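Side-chain contacts in solute-binding protein Csal_2479 (Chromohalobacter salexigens, PDB 4P1L), which binds D-glucuronate in vitro and is probably the solute-capturing component of a TRAP transport system that carries solutes into the cytoplasm: residues G39-S44 with S139-G144; G90-I95 with K133-L138; F106-P111 with T319-A324; D112-I117 with H229-E234. One frame throughout, in Å; residues are numbered along the deposited sequence.

From the N terminus, the first segment to take part is 39-44 of helix 37-52: contact 1 closes the loop from it to 139-144, at the end of strand 135-141. Nested inside that loop, contact 2 joins 90-95, in the loop after strand 84-88, to the start of the same strand. Contacts 3 and 4 begin within the loop of contact 1 but end far beyond it, so both cross contacts 1 and 2. Contact 3 ties 106-111 to the C-terminal helix 315-323. Contact 4, nested within contact 3, sets helix 111-118 against 229-234, the segment leading from one mixed sheet to the other, where Glu234 meets the bound glucuronate.

Contact 1. Residues G39-S44 with S139-G144; sequences GKALES and SWFGSG
Helix residue Ala41 and strand residue Phe141 face each other with their CA atoms 9.1 Å apart, each CB directed at the opposing segment. The residues 39-44 form a piece of regular helix, with Glu43 N bonded to Gly39 O and Ser44 N to Lys40 O; across from them, strand 139-141 runs out into the loop 142-144. The gap is filled chiefly by the ring of Phe141, whose CG lies anti to its own carbonyl carbon (chi1 -73°), a torsion that sends the ring out to the helix. Its outermost carbon, CZ, meets Ala41 CB at 3.9 Å. One atom round the ring, CE2 lies 4.1 Å from Leu42 CD2, and the leucine chain slants across the aromatic one. Both methyls approach the ring obliquely, so two successive helix residues share its far end. The small Ala41 lets the ring come near the helix backbone, while the longer Leu42 reaches it with one branch. Around this apolar contact, Gln265 of helix 248-282 touches both Ala41 and Phe141, Leu42 also packs on Leu236 of strand 234-239, and Asn86 of strand 84-88 lies against both Leu42 and Phe141, placing helix 37-52 over the mixed five-stranded sheet.

Contact 2. Residues G90-I95 with K133-L138; sequences GPMGPI and KNLIVL
Selenomethionine Met92 overlaps the end of Leu135, its SE atom 3.7 Å from Leu135 CD1 and its terminal CE equally near that same methyl. The two side chains reach toward each other tip to tip. With CG anti to the backbone N (chi1 -169°), the Met92 chain leaves the type I turn Gly90-Gly93 and then folds twice, at chi2 and chi3, which presents both SE and CE to the leucine. Beside this pair, Lys133 uses its aliphatic chain instead of its charge. A bend at chi2 (-71°) carries the methylenes past the backbone oxygen of Ile95, with CE 3.7 Å and CD 3.9 Å from Ile95 O. The NZ atom stays 4.2 Å from Ile95 O, so the touch is one of packing. Replacing Lys133 with an alanine would remove these methylenes and is likely to leave the Ile95 carbonyl without their cover and open a gap beside the loop. Asn134, at positive phi, is the C-prime residue of the Schellman motif that ends helix 121-132, and strand 135-141 starts directly after it. Helix 70-78 lies next to both sides: Ile74 touches Met92 and Ile95, Thr77 touches Leu135, and Arg78 NE is bonded to Lys133 O.

Contact 3. Residues F106-P111 with T319-A324; sequences FIFKSP and TDIQDA
The Phe108 ring offers its CE1 corner to Ile321, whose CG2 methyl approaches obliquely at 3.7 Å from that atom and 4.1 Å from Phe108 CD1. Met114 and Ile117 of helix 111-118, together with Leu102, also touch this aromatic side chain. The same Ile321 methyl is shared with Ile107: its CG2 lies 3.8 Å from Ile107 CG1 and 4.1 Å from Ile107 CD1. In Ile321 the CG1 branch sits beside the backbone N (chi1 -71°) and the CG2 branch opposite it, which leaves the methyl directed into the angle between the two loop side chains. Ile107 is turned differently, with CG1 anti to its N (chi1 -165°), so that its chain runs across Ile321 at about a right angle. Ile122 and Phe126 of helix 121-132 pack on Ile321 as well, and Tyr304 of helix 301-310 touches Ile107. The polar backbone near these residues is bridged by Gln325: its NE2 is bonded to both Ile107 O and Ile321 O, and its OE1 to Lys109 N. Between the segments themselves the contact is apolar, carbon against carbon, and depends on fit; polar bonds to the same helix come from residues outside them, among them Arg125, salt-bridged to Asp320.

Contact 4. Residues D112-I117 with H229-E234; sequences DDMYRI and HLILPE. With BDP (beta-D-glucopyranuronic acid), chain C.
Selenomethionine Met114 crosses obliquely over both Ile231 and Pro233, fitting its inner chain to one and its outer chain to the other. Its CB lies 3.9 Å from Ile231 CG2. Further out, Met114 CG comes within 3.8 Å of Pro233 CG, and the SE atom rests at 3.9 Å from that same ring carbon. The first torsion carries CG away from the helix, anti to the backbone N (chi1 175°), and bends at chi2 and chi3 then turn the chain along the proline. On another side of the same helix, Arg116 forms a salt bridge with Asp113, end-on, with NH1 and NH2 both on OD1. Arg116 NH2 reaches the anti lone pair of Asp113 OD1 at 2.9 Å, whereas NH1 meets this oxygen from above the carboxylate plane at 3.2 Å. Arg116 NH2 is also bonded to Ala324 O, and Asp113 OD2 to Ser110 OG. The segment 229-234 links strand 223-230 of one mixed sheet to strand 234-239 of the other, as expected of a periplasmic binding protein, whose two alpha/beta domains are joined by crossing segments and hold the ligand between them. Past Pro233, the extended Glu234 chain leads to the sugar, and its OE2 accepts a short 2.5 Å hydrogen bond from O2 of the glucuronate. Asn88 ND2 is bonded to the same carboxylate oxygen and Asn86 ND2 to OE1, which holds the group in place. An alanine at Glu234 would probably leave the sugar O2 without its acceptor and the amides of Asn86 and Asn88 without their carboxylate partner.

Contact 1. Residues G39-S44 with S139-G144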
# COMPACT_ATOMS: atom_id res chain seq x y z
N GLY A 39 -1.07 12.52 1.10
CA GLY A 39 -1.15 13.58 2.11
C GLY A 39 -2.11 14.68 1.66
O GLY A 39 -2.99 15.12 2.39
N LYS A 40 -1.95 15.12 0.42
CA LYS A 40 -2.81 16.12 -0.16
C LYS A 40 -4.28 15.68 -0.14
O LYS A 40 -5.14 16.47 0.24
CB LYS A 40 -2.37 16.43 -1.59
CG LYS A 40 -0.98 17.08 -1.70
CD LYS A 40 -0.58 17.24 -3.16
CE LYS A 40 0.69 18.04 -3.35
NZ LYS A 40 1.20 17.92 -4.73
N ALA A 41 -4.55 14.43 -0.53
CA ALA A 41 -5.91 13.92 -0.63
C ALA A 41 -6.56 13.88 0.74
O ALA A 41 -7.76 14.15 0.89
CB ALA A 41 -5.91 12.52 -1.27
N LEU A 42 -5.77 13.55 1.75
CA LEU A 42 -6.27 13.49 3.12
C LEU A 42 -6.62 14.87 3.65
O LEU A 42 -7.58 15.01 4.41
CB LEU A 42 -5.24 12.85 4.05
CG LEU A 42 -5.08 11.34 3.87
CD1 LEU A 42 -3.87 10.80 4.64
CD2 LEU A 42 -6.37 10.56 4.27
N GLU A 43 -5.83 15.88 3.29
CA GLU A 43 -6.13 17.25 3.74
C GLU A 43 -7.40 17.72 3.05
O GLU A 43 -8.23 18.41 3.66
CB GLU A 43 -4.96 18.21 3.44
CG GLU A 43 -3.72 17.98 4.28
CD GLU A 43 -3.89 18.35 5.75
OE1 GLU A 43 -4.98 18.85 6.12
OE2 GLU A 43 -2.91 18.14 6.52
N SER A 44 -7.59 17.33 1.79
CA SER A 44 -8.82 17.66 1.07
C SER A 44 -10.01 17.02 1.77
O SER A 44 -11.04 17.65 1.97
CB SER A 44 -8.76 17.19 -0.38
OG SER A 44 -7.78 17.92 -1.09
N SER A 139 -13.13 4.69 1.11
CA SER A 139 -12.67 4.78 -0.27
C SER A 139 -11.31 4.13 -0.39
O SER A 139 -10.66 3.83 0.62
CB SER A 139 -12.63 6.23 -0.72
OG SER A 139 -11.68 6.96 0.04
N TRP A 140 -10.88 3.90 -1.63
CA TRP A 140 -9.61 3.23 -1.93
C TRP A 140 -8.65 4.18 -2.65
O TRP A 140 -9.02 4.74 -3.67
CB TRP A 140 -9.82 2.01 -2.80
CG TRP A 140 -10.77 1.01 -2.23
CD1 TRP A 140 -12.04 0.76 -2.64
CD2 TRP A 140 -10.51 0.12 -1.15
NE1 TRP A 140 -12.60 -0.23 -1.87
CE2 TRP A 140 -11.68 -0.66 -0.97
CE3 TRP A 140 -9.41 -0.13 -0.34
CZ2 TRP A 140 -11.78 -1.65 0.01
CZ3 TRP A 140 -9.52 -1.12 0.65
CH2 TRP A 140 -10.69 -1.86 0.80
N PHE A 141 -7.45 4.33 -2.10
CA PHE A 141 -6.35 5.05 -2.74
C PHE A 141 -5.49 4.06 -3.56
O PHE A 141 -5.40 2.87 -3.22
CB PHE A 141 -5.44 5.71 -1.70
CG PHE A 141 -6.02 6.94 -1.00
CD1 PHE A 141 -7.28 7.40 -1.27
CD2 PHE A 141 -5.25 7.62 -0.06
CE1 PHE A 141 -7.79 8.52 -0.59
CE2 PHE A 141 -5.75 8.74 0.60
CZ PHE A 141 -7.03 9.18 0.33
N GLY A 142 -4.83 4.56 -4.60
CA GLY A 142 -3.84 3.78 -5.32
C GLY A 142 -2.42 3.91 -4.78
O GLY A 142 -2.07 4.91 -4.14
N SER A 143 -1.59 2.90 -5.02
CA SER A 143 -0.17 3.03 -4.70
C SER A 143 0.71 2.41 -5.81
O SER A 143 1.80 1.95 -5.55
CB SER A 143 0.18 2.46 -3.31
OG SER A 143 0.16 1.02 -3.27
N GLY A 144 0.20 2.42 -7.04
CA GLY A 144 0.98 1.95 -8.18
C GLY A 144 1.41 0.50 -8.03
O GLY A 144 0.78 -0.31 -7.33

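Contact 2. Residues G90-I95 with K133-L138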
# COMPACT_ATOMS: atom_id res chain seq x y z
N GLY A 90 -1.18 -3.99 2.71
CA GLY A 90 -0.14 -4.96 3.05
C GLY A 90 -0.05 -5.28 4.53
O GLY A 90 -0.17 -6.44 4.94
N PRO A 91 0.21 -4.25 5.36
CA PRO A 91 0.24 -4.41 6.81
C PRO A 91 -1.10 -4.78 7.38
O PRO A 91 -1.18 -5.15 8.57
CB PRO A 91 0.64 -3.02 7.32
CG PRO A 91 1.23 -2.35 6.19
CD PRO A 91 0.63 -2.89 4.96
N MSE A 92 -2.16 -4.67 6.58
CA MSE A 92 -3.50 -5.07 7.05
C MSE A 92 -3.64 -6.61 7.02
O MSE A 92 -4.48 -7.19 7.71
CB MSE A 92 -4.58 -4.41 6.20
CG MSE A 92 -6.01 -4.49 6.70
SE MSE A 92 -6.24 -3.57 8.40
CE MSE A 92 -5.81 -1.76 7.80
N GLY A 93 -2.81 -7.27 6.21
CA GLY A 93 -2.90 -8.72 6.04
C GLY A 93 -2.80 -9.51 7.33
O GLY A 93 -3.61 -10.41 7.58
N PRO A 94 -1.81 -9.20 8.17
CA PRO A 94 -1.73 -9.93 9.44
C PRO A 94 -2.91 -9.69 10.40
O PRO A 94 -3.04 -10.42 11.38
CB PRO A 94 -0.43 -9.40 10.05
CG PRO A 94 0.43 -9.06 8.84
CD PRO A 94 -0.53 -8.58 7.78
N ILE A 95 -3.74 -8.69 10.13
CA ILE A 95 -4.82 -8.32 11.02
C ILE A 95 -6.16 -8.83 10.49
O ILE A 95 -7.02 -9.26 11.27
CB ILE A 95 -4.82 -6.80 11.21
CG1 ILE A 95 -3.49 -6.40 11.87
CG2 ILE A 95 -5.99 -6.36 12.08
CD1 ILE A 95 -3.03 -5.06 11.55
N LYS A 133 -13.29 -6.15 11.74
CA LYS A 133 -12.18 -5.81 12.64
C LYS A 133 -12.18 -4.34 13.04
O LYS A 133 -11.12 -3.79 13.38
CB LYS A 133 -10.84 -6.15 11.98
CG LYS A 133 -10.72 -7.61 11.55
CD LYS A 133 -10.59 -8.56 12.72
CE LYS A 133 -10.47 -9.99 12.25
NZ LYS A 133 -10.22 -10.88 13.41
N ASN A 134 -13.36 -3.71 12.97
CA ASN A 134 -13.59 -2.35 13.50
C ASN A 134 -13.05 -1.22 12.66
O ASN A 134 -12.87 -0.11 13.17
CB ASN A 134 -13.01 -2.19 14.92
CG ASN A 134 -13.90 -2.75 15.99
OD1 ASN A 134 -15.03 -3.17 15.75
ND2 ASN A 134 -13.39 -2.74 17.22
N LEU A 135 -12.80 -1.47 11.39
CA LEU A 135 -12.38 -0.41 10.47
C LEU A 135 -13.40 -0.25 9.35
O LEU A 135 -13.74 -1.22 8.64
CB LEU A 135 -11.00 -0.73 9.89
CG LEU A 135 -9.85 -0.80 10.90
CD1 LEU A 135 -8.57 -1.36 10.26
CD2 LEU A 135 -9.56 0.56 11.53
N ILE A 136 -13.90 0.99 9.18
CA ILE A 136 -14.91 1.27 8.18
C ILE A 136 -14.25 1.92 6.96
O ILE A 136 -13.78 3.05 7.04
CB ILE A 136 -16.01 2.18 8.74
CG1 ILE A 136 -16.57 1.61 10.05
CG2 ILE A 136 -17.07 2.39 7.70
CD1 ILE A 136 -17.11 0.17 9.94
N VAL A 137 -14.20 1.20 5.85
CA VAL A 137 -13.53 1.70 4.64
C VAL A 137 -14.47 2.60 3.87
O VAL A 137 -15.60 2.21 3.55
CB VAL A 137 -13.10 0.56 3.71
CG1 VAL A 137 -12.58 1.14 2.40
CG2 VAL A 137 -12.04 -0.31 4.36
N LEU A 138 -14.00 3.82 3.59
CA LEU A 138 -14.80 4.79 2.88
C LEU A 138 -14.40 4.93 1.41
O LEU A 138 -15.21 5.29 0.58
CB LEU A 138 -14.66 6.15 3.56
CG LEU A 138 -15.06 6.20 5.03
CD1 LEU A 138 -15.06 7.64 5.51
CD2 LEU A 138 -16.42 5.57 5.23

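Contact 3. Residues F106-P111 with T319-A324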
# COMPACT_ATOMS: atom_id res chain seq x y z
N PHE A 106 1.70 -10.34 -7.93
CA PHE A 106 1.14 -10.39 -9.30
C PHE A 106 -0.36 -10.71 -9.38
O PHE A 106 -0.86 -11.07 -10.44
CB PHE A 106 1.94 -11.38 -10.18
CG PHE A 106 3.41 -11.05 -10.26
CD1 PHE A 106 3.86 -10.06 -11.12
CD2 PHE A 106 4.34 -11.71 -9.45
CE1 PHE A 106 5.20 -9.75 -11.19
CE2 PHE A 106 5.69 -11.39 -9.53
CZ PHE A 106 6.11 -10.41 -10.38
N ILE A 107 -1.11 -10.58 -8.29
CA ILE A 107 -2.52 -10.91 -8.38
C ILE A 107 -3.26 -9.94 -9.31
O ILE A 107 -4.21 -10.33 -9.98
CB ILE A 107 -3.21 -11.03 -7.00
CG1 ILE A 107 -4.54 -11.74 -7.21
CG2 ILE A 107 -3.31 -9.68 -6.30
CD1 ILE A 107 -5.16 -12.23 -5.95
N PHE A 108 -2.83 -8.68 -9.33
CA PHE A 108 -3.39 -7.68 -10.25
C PHE A 108 -2.45 -7.49 -11.45
O PHE A 108 -1.24 -7.46 -11.28
CB PHE A 108 -3.58 -6.32 -9.56
CG PHE A 108 -4.62 -6.33 -8.47
CD1 PHE A 108 -5.96 -6.54 -8.77
CD2 PHE A 108 -4.24 -6.17 -7.15
CE1 PHE A 108 -6.90 -6.56 -7.78
CE2 PHE A 108 -5.18 -6.19 -6.15
CZ PHE A 108 -6.52 -6.41 -6.47
N LYS A 109 -3.02 -7.36 -12.66
CA LYS A 109 -2.23 -7.17 -13.87
C LYS A 109 -1.75 -5.71 -14.01
O LYS A 109 -0.72 -5.44 -14.62
CB LYS A 109 -3.07 -7.56 -15.10
CG LYS A 109 -3.36 -9.05 -15.22
CD LYS A 109 -4.11 -9.39 -16.50
CE LYS A 109 -4.40 -10.90 -16.58
NZ LYS A 109 -5.14 -11.25 -17.85
N SER A 110 -2.52 -4.78 -13.46
CA SER A 110 -2.15 -3.38 -13.52
C SER A 110 -2.91 -2.60 -12.45
O SER A 110 -3.91 -3.08 -11.92
CB SER A 110 -2.48 -2.79 -14.90
OG SER A 110 -3.87 -2.77 -15.13
N PRO A 111 -2.45 -1.37 -12.16
CA PRO A 111 -3.22 -0.57 -11.20
C PRO A 111 -4.64 -0.29 -11.69
O PRO A 111 -5.58 -0.20 -10.89
CB PRO A 111 -2.40 0.71 -11.08
CG PRO A 111 -0.98 0.24 -11.30
CD PRO A 111 -1.11 -0.82 -12.41
N THR A 319 -9.69 -16.48 -7.00
CA THR A 319 -10.06 -16.79 -8.38
C THR A 319 -10.99 -15.73 -8.97
O THR A 319 -10.90 -15.46 -10.18
CB THR A 319 -10.67 -18.21 -8.51
OG1 THR A 319 -11.86 -18.30 -7.74
CG2 THR A 319 -9.72 -19.25 -8.01
N ASP A 320 -11.82 -15.08 -8.15
CA ASP A 320 -12.69 -14.03 -8.68
C ASP A 320 -11.84 -12.84 -9.16
O ASP A 320 -12.11 -12.25 -10.21
CB ASP A 320 -13.73 -13.57 -7.67
CG ASP A 320 -14.87 -14.59 -7.46
OD1 ASP A 320 -15.01 -15.55 -8.26
OD2 ASP A 320 -15.64 -14.43 -6.48
N ILE A 321 -10.80 -12.49 -8.40
CA ILE A 321 -9.94 -11.39 -8.79
C ILE A 321 -9.18 -11.76 -10.08
O ILE A 321 -9.06 -10.94 -11.00
CB ILE A 321 -8.97 -11.02 -7.66
CG1 ILE A 321 -9.75 -10.33 -6.53
CG2 ILE A 321 -7.84 -10.11 -8.19
CD1 ILE A 321 -8.98 -10.26 -5.20
N GLN A 322 -8.65 -12.98 -10.14
CA GLN A 322 -7.94 -13.41 -11.33
C GLN A 322 -8.87 -13.42 -12.54
O GLN A 322 -8.52 -12.94 -13.61
CB GLN A 322 -7.36 -14.80 -11.14
CG GLN A 322 -6.31 -14.91 -10.03
CD GLN A 322 -5.90 -16.35 -9.80
OE1 GLN A 322 -6.74 -17.26 -9.78
NE2 GLN A 322 -4.61 -16.58 -9.63
N ASP A 323 -10.07 -13.96 -12.36
CA ASP A 323 -11.01 -14.11 -13.45
C ASP A 323 -11.48 -12.74 -13.95
O ASP A 323 -11.79 -12.59 -15.13
CB ASP A 323 -12.20 -14.97 -13.04
CG ASP A 323 -11.82 -16.45 -12.86
OD1 ASP A 323 -10.67 -16.83 -13.16
OD2 ASP A 323 -12.68 -17.23 -12.41
N ALA A 324 -11.48 -11.74 -13.08
CA ALA A 324 -12.02 -10.43 -13.45
C ALA A 324 -11.05 -9.66 -14.36
O ALA A 324 -11.34 -8.54 -14.77
CB ALA A 324 -12.34 -9.59 -12.21

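Contact 4. Residues D112-I117 with H229-E234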
# COMPACT_ATOMS: atom_id res chain seq x y z
N ASP A 112 -4.81 -0.17 -13.00
CA ASP A 112 -6.14 0.14 -13.52
C ASP A 112 -7.10 -1.03 -13.27
O ASP A 112 -8.29 -0.83 -12.98
CB ASP A 112 -6.09 0.50 -15.00
CG ASP A 112 -5.64 1.94 -15.24
OD1 ASP A 112 -5.89 2.78 -14.35
OD2 ASP A 112 -5.02 2.21 -16.28
N ASP A 113 -6.58 -2.25 -13.40
CA ASP A 113 -7.39 -3.43 -13.09
C ASP A 113 -7.74 -3.39 -11.60
O ASP A 113 -8.87 -3.70 -11.20
CB ASP A 113 -6.64 -4.73 -13.39
CG ASP A 113 -6.54 -5.03 -14.89
OD1 ASP A 113 -7.55 -5.43 -15.49
OD2 ASP A 113 -5.44 -4.88 -15.45
N MSE A 114 -6.78 -3.02 -10.77
CA MSE A 114 -7.02 -3.00 -9.33
C MSE A 114 -8.11 -2.00 -8.97
O MSE A 114 -9.03 -2.31 -8.19
CB MSE A 114 -5.71 -2.73 -8.58
CG MSE A 114 -5.84 -2.57 -7.09
SE MSE A 114 -6.39 -0.76 -6.52
CE MSE A 114 -4.86 0.22 -7.24
N TYR A 115 -8.06 -0.80 -9.56
CA TYR A 115 -9.10 0.20 -9.31
C TYR A 115 -10.51 -0.28 -9.67
O TYR A 115 -11.46 -0.12 -8.89
CB TYR A 115 -8.84 1.49 -10.09
CG TYR A 115 -7.68 2.33 -9.62
CD1 TYR A 115 -7.43 2.55 -8.27
CD2 TYR A 115 -6.84 2.94 -10.54
CE1 TYR A 115 -6.37 3.33 -7.85
CE2 TYR A 115 -5.79 3.74 -10.12
CZ TYR A 115 -5.57 3.93 -8.78
OH TYR A 115 -4.52 4.71 -8.37
N ARG A 116 -10.63 -0.88 -10.86
CA ARG A 116 -11.91 -1.39 -11.34
C ARG A 116 -12.46 -2.45 -10.39
O ARG A 116 -13.65 -2.44 -10.04
CB ARG A 116 -11.73 -2.00 -12.73
CG ARG A 116 -13.00 -2.58 -13.28
CD ARG A 116 -12.79 -3.10 -14.68
NE ARG A 116 -12.10 -4.38 -14.63
CZ ARG A 116 -10.86 -4.59 -15.06
NH1 ARG A 116 -10.15 -3.61 -15.62
NH2 ARG A 116 -10.34 -5.80 -14.95
N ILE A 117 -11.58 -3.35 -9.97
CA ILE A 117 -11.97 -4.42 -9.07
C ILE A 117 -12.36 -3.91 -7.69
O ILE A 117 -13.38 -4.31 -7.13
CB ILE A 117 -10.84 -5.48 -8.97
CG1 ILE A 117 -10.79 -6.30 -10.27
CG2 ILE A 117 -11.04 -6.38 -7.76
CD1 ILE A 117 -9.53 -7.08 -10.47
N HIS A 229 5.87 -6.29 -8.80
CA HIS A 229 5.47 -7.55 -8.19
C HIS A 229 4.27 -7.49 -7.24
O HIS A 229 3.67 -8.53 -6.95
CB HIS A 229 6.68 -8.17 -7.46
CG HIS A 229 7.37 -7.23 -6.53
ND1 HIS A 229 8.62 -6.70 -6.78
CD2 HIS A 229 6.98 -6.72 -5.33
CE1 HIS A 229 8.96 -5.90 -5.79
NE2 HIS A 229 7.99 -5.90 -4.89
N LEU A 230 3.92 -6.28 -6.78
CA LEU A 230 2.79 -6.03 -5.88
C LEU A 230 2.07 -4.77 -6.32
O LEU A 230 2.70 -3.78 -6.67
CB LEU A 230 3.23 -5.86 -4.42
CG LEU A 230 3.71 -7.11 -3.70
CD1 LEU A 230 4.53 -6.71 -2.49
CD2 LEU A 230 2.54 -8.03 -3.34
N ILE A 231 0.75 -4.85 -6.34
CA ILE A 231 -0.10 -3.72 -6.61
C ILE A 231 -1.09 -3.70 -5.44
O ILE A 231 -2.07 -4.47 -5.39
CB ILE A 231 -0.79 -3.87 -7.97
CG1 ILE A 231 0.24 -3.70 -9.08
CG2 ILE A 231 -1.89 -2.87 -8.10
CD1 ILE A 231 -0.22 -4.21 -10.44
N LEU A 232 -0.77 -2.87 -4.45
CA LEU A 232 -1.48 -2.88 -3.19
C LEU A 232 -2.47 -1.71 -3.13
O LEU A 232 -2.09 -0.53 -3.26
CB LEU A 232 -0.48 -2.80 -2.04
CG LEU A 232 0.28 -4.13 -1.77
CD1 LEU A 232 1.48 -3.90 -0.85
CD2 LEU A 232 -0.69 -5.15 -1.15
N PRO A 233 -3.77 -2.02 -2.94
CA PRO A 233 -4.67 -0.92 -2.63
C PRO A 233 -4.33 -0.32 -1.27
O PRO A 233 -3.69 -0.99 -0.45
CB PRO A 233 -6.07 -1.60 -2.57
CG PRO A 233 -5.92 -2.86 -3.31
CD PRO A 233 -4.49 -3.31 -2.99
N GLU A 234 -4.77 0.92 -1.03
CA GLU A 234 -4.78 1.49 0.31
C GLU A 234 -6.19 1.99 0.63
O GLU A 234 -6.93 2.39 -0.27
CB GLU A 234 -3.79 2.66 0.40
CG GLU A 234 -2.41 2.34 -0.17
CD GLU A 234 -1.29 3.19 0.43
OE1 GLU A 234 -1.60 4.27 1.02
OE2 GLU A 234 -0.12 2.78 0.30
C1 BDP C . 4.30 2.70 0.61
C2 BDP C . 2.95 2.73 1.31
C3 BDP C . 3.15 3.03 2.75
C4 BDP C . 4.03 1.97 3.31
C5 BDP C . 5.38 1.90 2.56
C6 BDP C . 6.30 0.80 3.07
O2 BDP C . 2.20 3.76 0.69
O3 BDP C . 1.79 2.90 3.41
O4 BDP C . 4.27 2.21 4.71
O5 BDP C . 5.14 1.69 1.20
O6A BDP C . 7.05 0.23 2.21
O1 BDP C . 4.13 2.37 -0.72
O6B BDP C . 6.35 0.55 4.30